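Local structure of yeast Cdc13 OB4 (Candida glabrata, 3RMH) at residues L68-E77 with I114-C122. The protein probably binds telomeric DNA as part of full-length Cdc13, of which this is the C-terminal OB4 domain, an OB fold that forms dimers. The protein carries 2 engineered substitutions. Residues are numbered along the deposited sequence; the frame is centred on the assembly and turned at random.
Sequences LEVYITGKEE and IIRWSPIEC
The carbonyl oxygen of Trp117 accepts a nearly straight hydrogen bond from Tyr71 N (Tyr71 N to Trp117 O 2.8 Å, 166° at the hydrogen), in the carbonyl plane, while the CA-H of Val70 leans on the same oxygen. One residue further along both strands, the hydroxyl of Ser118 donates to the Tyr71 carbonyl (Ser118 OG to Tyr71 O 2.9 Å), its oxygen lying almost in line with C=O. Serine chi1 of -160° turns OG away from its own backbone N and onto this carbonyl. On the other flank, water 1 donates to Glu69 O and accepts from Trp117 N, spanning a gap that the backbones do not close directly.

Side chains pack around this short seam. The extended aliphatic chain of Arg116 covers one face of the Tyr71 ring, with Arg116 CD 3.9 Å from the ring centroid, directly over the face; the guanidinium lies farther out, CZ 5.7 Å from the centroid, where a cation-pi attraction is at most weak. Leu68 CD1 rests over the five-membered ring of Trp117, 3.8 Å from its centroid. Pro119 CD presses on Val70 CG1 at 3.3 Å, closer than usual van der Waals contact, while Pro119 CG meets Ile72 CG1.

The strand segments cross at 69°, in a barrel whose strands 68-73 and 115-119 pair mainly with 46-52 and 99-108, respectively. Tyr71 and Trp117 also pack on the second subunit, at Lys50 and Pro64 of that chain. Closure of the OB barrel here thus rests on a single direct backbone hydrogen bond between the segments, supplemented by a serine hydroxyl, a bridging water and CH-pi packing.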
ATOM      1  N   LEU B  68       5.140   0.588   6.355  1.00 20.10           N
ATOM      2  CA  LEU B  68       4.643  -0.779   6.403  1.00 17.52           C
ATOM      3  C   LEU B  68       3.127  -0.708   6.459  1.00 20.21           C
ATOM      4  O   LEU B  68       2.553  -0.014   7.306  1.00 20.74           O
ATOM      5  CB  LEU B  68       5.208  -1.522   7.622  1.00 22.71           C
ATOM      6  CG  LEU B  68       5.129  -3.058   7.532  1.00 21.49           C
ATOM      7  CD1 LEU B  68       6.191  -3.581   6.557  1.00 26.50           C
ATOM      8  CD2 LEU B  68       5.337  -3.692   8.895  1.00 21.39           C
ATOM      9  N   GLU B  69       2.470  -1.381   5.523  1.00 17.41           N
ATOM     10  CA  GLU B  69       1.020  -1.468   5.547  1.00 22.70           C
ATOM     11  C   GLU B  69       0.583  -2.744   6.250  1.00 22.34           C
ATOM     12  O   GLU B  69       0.860  -3.855   5.801  1.00 25.97           O
ATOM     13  CB  GLU B  69       0.419  -1.375   4.132  1.00 25.11           C
ATOM     14  CG  GLU B  69      -1.102  -1.269   4.137  1.00 35.19           C
ATOM     15  CD  GLU B  69      -1.678  -0.722   2.831  1.00 45.16           C
ATOM     16  OE1 GLU B  69      -0.940  -0.655   1.822  1.00 50.12           O
ATOM     17  OE2 GLU B  69      -2.874  -0.348   2.824  1.00 44.31           O
ATOM     18  N   VAL B  70      -0.096  -2.568   7.371  1.00 17.15           N
ATOM     19  CA  VAL B  70      -0.504  -3.669   8.238  1.00 21.54           C
ATOM     20  C   VAL B  70      -1.997  -3.909   8.070  1.00 20.36           C
ATOM     21  O   VAL B  70      -2.796  -3.006   8.270  1.00 27.70           O
ATOM     22  CB  VAL B  70      -0.236  -3.312   9.709  1.00 21.51           C
ATOM     23  CG1 VAL B  70      -0.747  -4.408  10.638  1.00 23.77           C
ATOM     24  CG2 VAL B  70       1.251  -3.067   9.927  1.00 26.87           C
ATOM     25  N   TYR B  71      -2.367  -5.136   7.732  1.00 17.11           N
ATOM     26  CA  TYR B  71      -3.748  -5.468   7.403  1.00 18.33           C
ATOM     27  C   TYR B  71      -4.392  -6.323   8.455  1.00 22.19           C
ATOM     28  O   TYR B  71      -3.815  -7.308   8.900  1.00 24.78           O
ATOM     29  CB  TYR B  71      -3.789  -6.298   6.104  1.00 20.88           C
ATOM     30  CG  TYR B  71      -3.393  -5.561   4.857  1.00 22.66           C
ATOM     31  CD1 TYR B  71      -4.352  -5.154   3.944  1.00 27.40           C
ATOM     32  CD2 TYR B  71      -2.063  -5.321   4.564  1.00 24.24           C
ATOM     33  CE1 TYR B  71      -3.997  -4.487   2.781  1.00 31.92           C
ATOM     34  CE2 TYR B  71      -1.691  -4.662   3.391  1.00 27.79           C
ATOM     35  CZ  TYR B  71      -2.662  -4.251   2.511  1.00 33.49           C
ATOM     36  OH  TYR B  71      -2.295  -3.595   1.364  1.00 37.95           O
ATOM     37  N   ILE B  72      -5.612  -5.962   8.826  1.00 17.11           N
ATOM     38  CA  ILE B  72      -6.445  -6.808   9.662  1.00 20.37           C
ATOM     39  C   ILE B  72      -7.616  -7.170   8.759  1.00 29.01           C
ATOM     40  O   ILE B  72      -8.460  -6.330   8.473  1.00 29.01           O
ATOM     41  CB  ILE B  72      -6.954  -6.049  10.875  1.00 24.50           C
ATOM     42  CG1 ILE B  72      -5.767  -5.609  11.741  1.00 23.94           C
ATOM     43  CG2 ILE B  72      -7.895  -6.922  11.692  1.00 29.97           C
ATOM     44  CD1 ILE B  72      -6.158  -4.718  12.919  1.00 25.87           C
ATOM     45  N   THR B  73      -7.666  -8.419   8.310  1.00 23.23           N
ATOM     46  CA  THR B  73      -8.531  -8.756   7.181  1.00 32.98           C
ATOM     47  C   THR B  73      -9.507  -9.884   7.485  1.00 34.09           C
ATOM     48  O   THR B  73      -9.114 -10.913   8.031  1.00 33.29           O
ATOM     49  CB  THR B  73      -7.674  -9.137   5.978  1.00 38.66           C
ATOM     50  OG1 THR B  73      -6.700  -8.110   5.763  1.00 37.47           O
ATOM     51  CG2 THR B  73      -8.537  -9.308   4.735  1.00 44.63           C
ATOM     52  N   GLY B  74     -10.778  -9.679   7.136  1.00 38.96           N
ATOM     53  CA  GLY B  74     -11.819 -10.674   7.344  1.00 44.77           C
ATOM     54  C   GLY B  74     -12.711 -10.354   8.531  1.00 48.89           C
ATOM     55  O   GLY B  74     -12.263  -9.737   9.489  1.00 39.42           O
ATOM     56  N   LYS B  75     -13.970 -10.782   8.477  1.00 47.05           N
ATOM     57  CA  LYS B  75     -14.924 -10.495   9.548  1.00 51.22           C
ATOM     58  C   LYS B  75     -14.390 -10.932  10.909  1.00 46.62           C
ATOM     59  O   LYS B  75     -14.527 -10.215  11.902  1.00 50.18           O
ATOM     60  CB  LYS B  75     -16.267 -11.191   9.285  1.00 65.53           C
ATOM     61  CG  LYS B  75     -16.238 -12.709   9.499  1.00 75.59           C
ATOM     62  CD  LYS B  75     -17.637 -13.288   9.705  1.00 84.69           C
ATOM     63  CE  LYS B  75     -18.501 -13.112   8.465  1.00 86.95           C
ATOM     64  NZ  LYS B  75     -19.952 -13.083   8.799  1.00 87.31           N
ATOM     65  N   GLU B  76     -13.779 -12.114  10.947  1.00 39.31           N
ATOM     66  CA  GLU B  76     -13.314 -12.697  12.197  1.00 45.26           C
ATOM     67  C   GLU B  76     -12.164 -11.914  12.831  1.00 35.75           C
ATOM     68  O   GLU B  76     -12.178 -11.645  14.032  1.00 39.29           O
ATOM     69  CB  GLU B  76     -12.903 -14.153  11.984  1.00 39.70           C
ATOM     70  CG  GLU B  76     -13.065 -15.018  13.222  1.00 66.82           C
ATOM     71  CD  GLU B  76     -14.521 -15.344  13.532  1.00 85.69           C
ATOM     72  OE1 GLU B  76     -15.416 -14.865  12.798  1.00 88.90           O
ATOM     73  OE2 GLU B  76     -14.769 -16.085  14.509  1.00 91.85           O
ATOM     74  N   GLU B  77     -11.168 -11.564  12.021  1.00 34.58           N
ATOM     75  CA  GLU B  77     -10.031 -10.776  12.492  1.00 35.55           C
ATOM     76  C   GLU B  77     -10.452  -9.374  12.935  1.00 30.48           C
ATOM     77  O   GLU B  77      -9.967  -8.853  13.947  1.00 29.27           O
ATOM     78  CB  GLU B  77      -8.974 -10.668  11.400  1.00 36.00           C
ATOM     79  CG  GLU B  77      -8.192 -11.941  11.143  1.00 43.38           C
ATOM     80  CD  GLU B  77      -7.189 -11.766  10.014  1.00 53.86           C
ATOM     81  OE1 GLU B  77      -6.751 -10.612   9.783  1.00 45.83           O
ATOM     82  OE2 GLU B  77      -6.851 -12.772   9.346  1.00 61.37           O
ATOM     83  N   ILE B 114       0.670 -11.581  -3.410  1.00 29.65           N
ATOM     84  CA  ILE B 114       1.219 -10.397  -2.771  1.00 27.69           C
ATOM     85  C   ILE B 114       1.452 -10.701  -1.295  1.00 34.44           C
ATOM     86  O   ILE B 114       0.605 -11.291  -0.625  1.00 29.95           O
ATOM     87  CB  ILE B 114       0.255  -9.200  -2.892  1.00 35.05           C
ATOM     88  CG1 ILE B 114      -0.026  -8.887  -4.368  1.00 43.89           C
ATOM     89  CG2 ILE B 114       0.816  -7.979  -2.169  1.00 32.97           C
ATOM     90  CD1 ILE B 114      -0.742  -7.565  -4.595  1.00 38.11           C
ATOM     91  N   ILE B 115       2.609 -10.316  -0.782  1.00 26.13           N
ATOM     92  CA  ILE B 115       2.838 -10.513   0.645  1.00 25.85           C
ATOM     93  C   ILE B 115       2.168  -9.367   1.397  1.00 22.24           C
ATOM     94  O   ILE B 115       2.331  -8.205   1.039  1.00 25.72           O
ATOM     95  CB  ILE B 115       4.338 -10.582   0.978  1.00 31.54           C
ATOM     96  CG1 ILE B 115       4.893 -11.939   0.548  1.00 35.66           C
ATOM     97  CG2 ILE B 115       4.568 -10.377   2.491  1.00 31.31           C
ATOM     98  CD1 ILE B 115       6.404 -12.007   0.542  1.00 43.25           C
ATOM     99  N   ARG B 116       1.389  -9.693   2.418  1.00 22.61           N
ATOM    100  CA  ARG B 116       0.812  -8.642   3.256  1.00 26.39           C
ATOM    101  C   ARG B 116       1.213  -8.864   4.702  1.00 24.93           C
ATOM    102  O   ARG B 116       1.184  -9.989   5.189  1.00 30.31           O
ATOM    103  CB  ARG B 116      -0.714  -8.606   3.129  1.00 28.76           C
ATOM    104  CG  ARG B 116      -1.209  -8.124   1.771  1.00 32.39           C
ATOM    105  CD  ARG B 116      -2.721  -8.218   1.666  1.00 41.48           C
ATOM    106  NE  ARG B 116      -3.212  -7.780   0.357  1.00 47.96           N
ATOM    107  CZ  ARG B 116      -3.177  -8.528  -0.743  1.00 46.56           C
ATOM    108  NH1 ARG B 116      -2.659  -9.748  -0.701  1.00 40.25           N
ATOM    109  NH2 ARG B 116      -3.647  -8.054  -1.893  1.00 46.97           N
ATOM    110  N   TRP B 117       1.588  -7.784   5.375  1.00 19.95           N
ATOM    111  CA  TRP B 117       1.952  -7.827   6.783  1.00 20.28           C
ATOM    112  C   TRP B 117       0.687  -7.717   7.633  1.00 24.92           C
ATOM    113  O   TRP B 117      -0.240  -6.959   7.313  1.00 26.04           O
ATOM    114  CB  TRP B 117       2.939  -6.687   7.096  1.00 20.81           C
ATOM    115  CG  TRP B 117       4.272  -6.967   6.471  1.00 28.04           C
ATOM    116  CD1 TRP B 117       4.676  -6.644   5.199  1.00 32.36           C
ATOM    117  CD2 TRP B 117       5.364  -7.693   7.071  1.00 29.86           C
ATOM    118  NE1 TRP B 117       5.962  -7.107   4.983  1.00 33.77           N
ATOM    119  CE2 TRP B 117       6.394  -7.749   6.093  1.00 34.08           C
ATOM    120  CE3 TRP B 117       5.559  -8.281   8.315  1.00 31.58           C
ATOM    121  CZ2 TRP B 117       7.621  -8.375   6.367  1.00 23.02           C
ATOM    122  CZ3 TRP B 117       6.769  -8.913   8.564  1.00 30.50           C
ATOM    123  CH2 TRP B 117       7.788  -8.945   7.602  1.00 24.74           C
ATOM    124  N   SER B 118       0.656  -8.469   8.722  1.00 24.78           N
ATOM    125  CA  SER B 118      -0.542  -8.573   9.539  1.00 25.76           C
ATOM    126  C   SER B 118      -0.093  -8.591  10.990  1.00 19.26           C
ATOM    127  O   SER B 118       0.988  -9.084  11.277  1.00 23.38           O
ATOM    128  CB  SER B 118      -1.247  -9.889   9.205  1.00 34.18           C
ATOM    129  OG  SER B 118      -2.605  -9.859   9.588  1.00 43.57           O
ATOM    130  N   PRO B 119      -0.912  -8.053  11.904  1.00 20.29           N
ATOM    131  CA  PRO B 119      -0.526  -8.036  13.315  1.00 24.82           C
ATOM    132  C   PRO B 119      -1.078  -9.213  14.114  1.00 28.35           C
ATOM    133  O   PRO B 119      -2.095  -9.803  13.749  1.00 29.10           O
ATOM    134  CB  PRO B 119      -1.145  -6.728  13.816  1.00 22.60           C
ATOM    135  CG  PRO B 119      -2.412  -6.604  13.016  1.00 27.43           C
ATOM    136  CD  PRO B 119      -2.116  -7.240  11.650  1.00 21.25           C
ATOM    137  N   ILE B 120      -0.423  -9.530  15.224  1.00 28.03           N
ATOM    138  CA  ILE B 120      -0.816 -10.663  16.048  1.00 28.79           C
ATOM    139  C   ILE B 120      -1.406 -10.219  17.375  1.00 30.11           C
ATOM    140  O   ILE B 120      -0.794  -9.429  18.074  1.00 30.99           O
ATOM    141  CB  ILE B 120       0.406 -11.534  16.370  1.00 33.81           C
ATOM    142  CG1 ILE B 120       1.004 -12.081  15.076  1.00 37.43           C
ATOM    143  CG2 ILE B 120       0.022 -12.657  17.333  1.00 43.23           C
ATOM    144  CD1 ILE B 120       2.443 -12.504  15.209  1.00 48.12           C
ATOM    145  N   GLU B 121      -2.574 -10.754  17.728  1.00 30.07           N
ATOM    146  CA  GLU B 121      -3.194 -10.482  19.021  1.00 35.86           C
ATOM    147  C   GLU B 121      -3.312  -8.976  19.245  1.00 33.83           C
ATOM    148  O   GLU B 121      -3.139  -8.475  20.350  1.00 41.99           O
ATOM    149  CB  GLU B 121      -2.401 -11.127  20.160  1.00 43.45           C
ATOM    150  CG  GLU B 121      -2.518 -12.644  20.229  1.00 52.64           C
ATOM    151  CD  GLU B 121      -1.523 -13.268  21.195  1.00 66.86           C
ATOM    152  OE1 GLU B 121      -0.914 -12.521  21.995  1.00 70.76           O
ATOM    153  OE2 GLU B 121      -1.346 -14.505  21.151  1.00 74.78           O
ATOM    154  N   CYS B 122      -3.596  -8.259  18.170  1.00 27.72           N
ATOM    155  CA  CYS B 122      -3.746  -6.814  18.239  1.00 22.72           C
ATOM    156  C   CYS B 122      -5.220  -6.501  18.476  1.00 30.99           C
ATOM    157  O   CYS B 122      -6.084  -7.016  17.765  1.00 31.03           O
ATOM    158  CB  CYS B 122      -3.263  -6.196  16.928  1.00 30.39           C
ATOM    159  SG  CYS B 122      -3.315  -4.406  16.875  1.00 37.56           S
TER
HETATM  160  O   HOH W   1       1.925  -5.098   3.727  1.00 21.92           O
HETATM  161  O   HOH W   2      -5.142 -10.031  12.112  1.00 48.17           O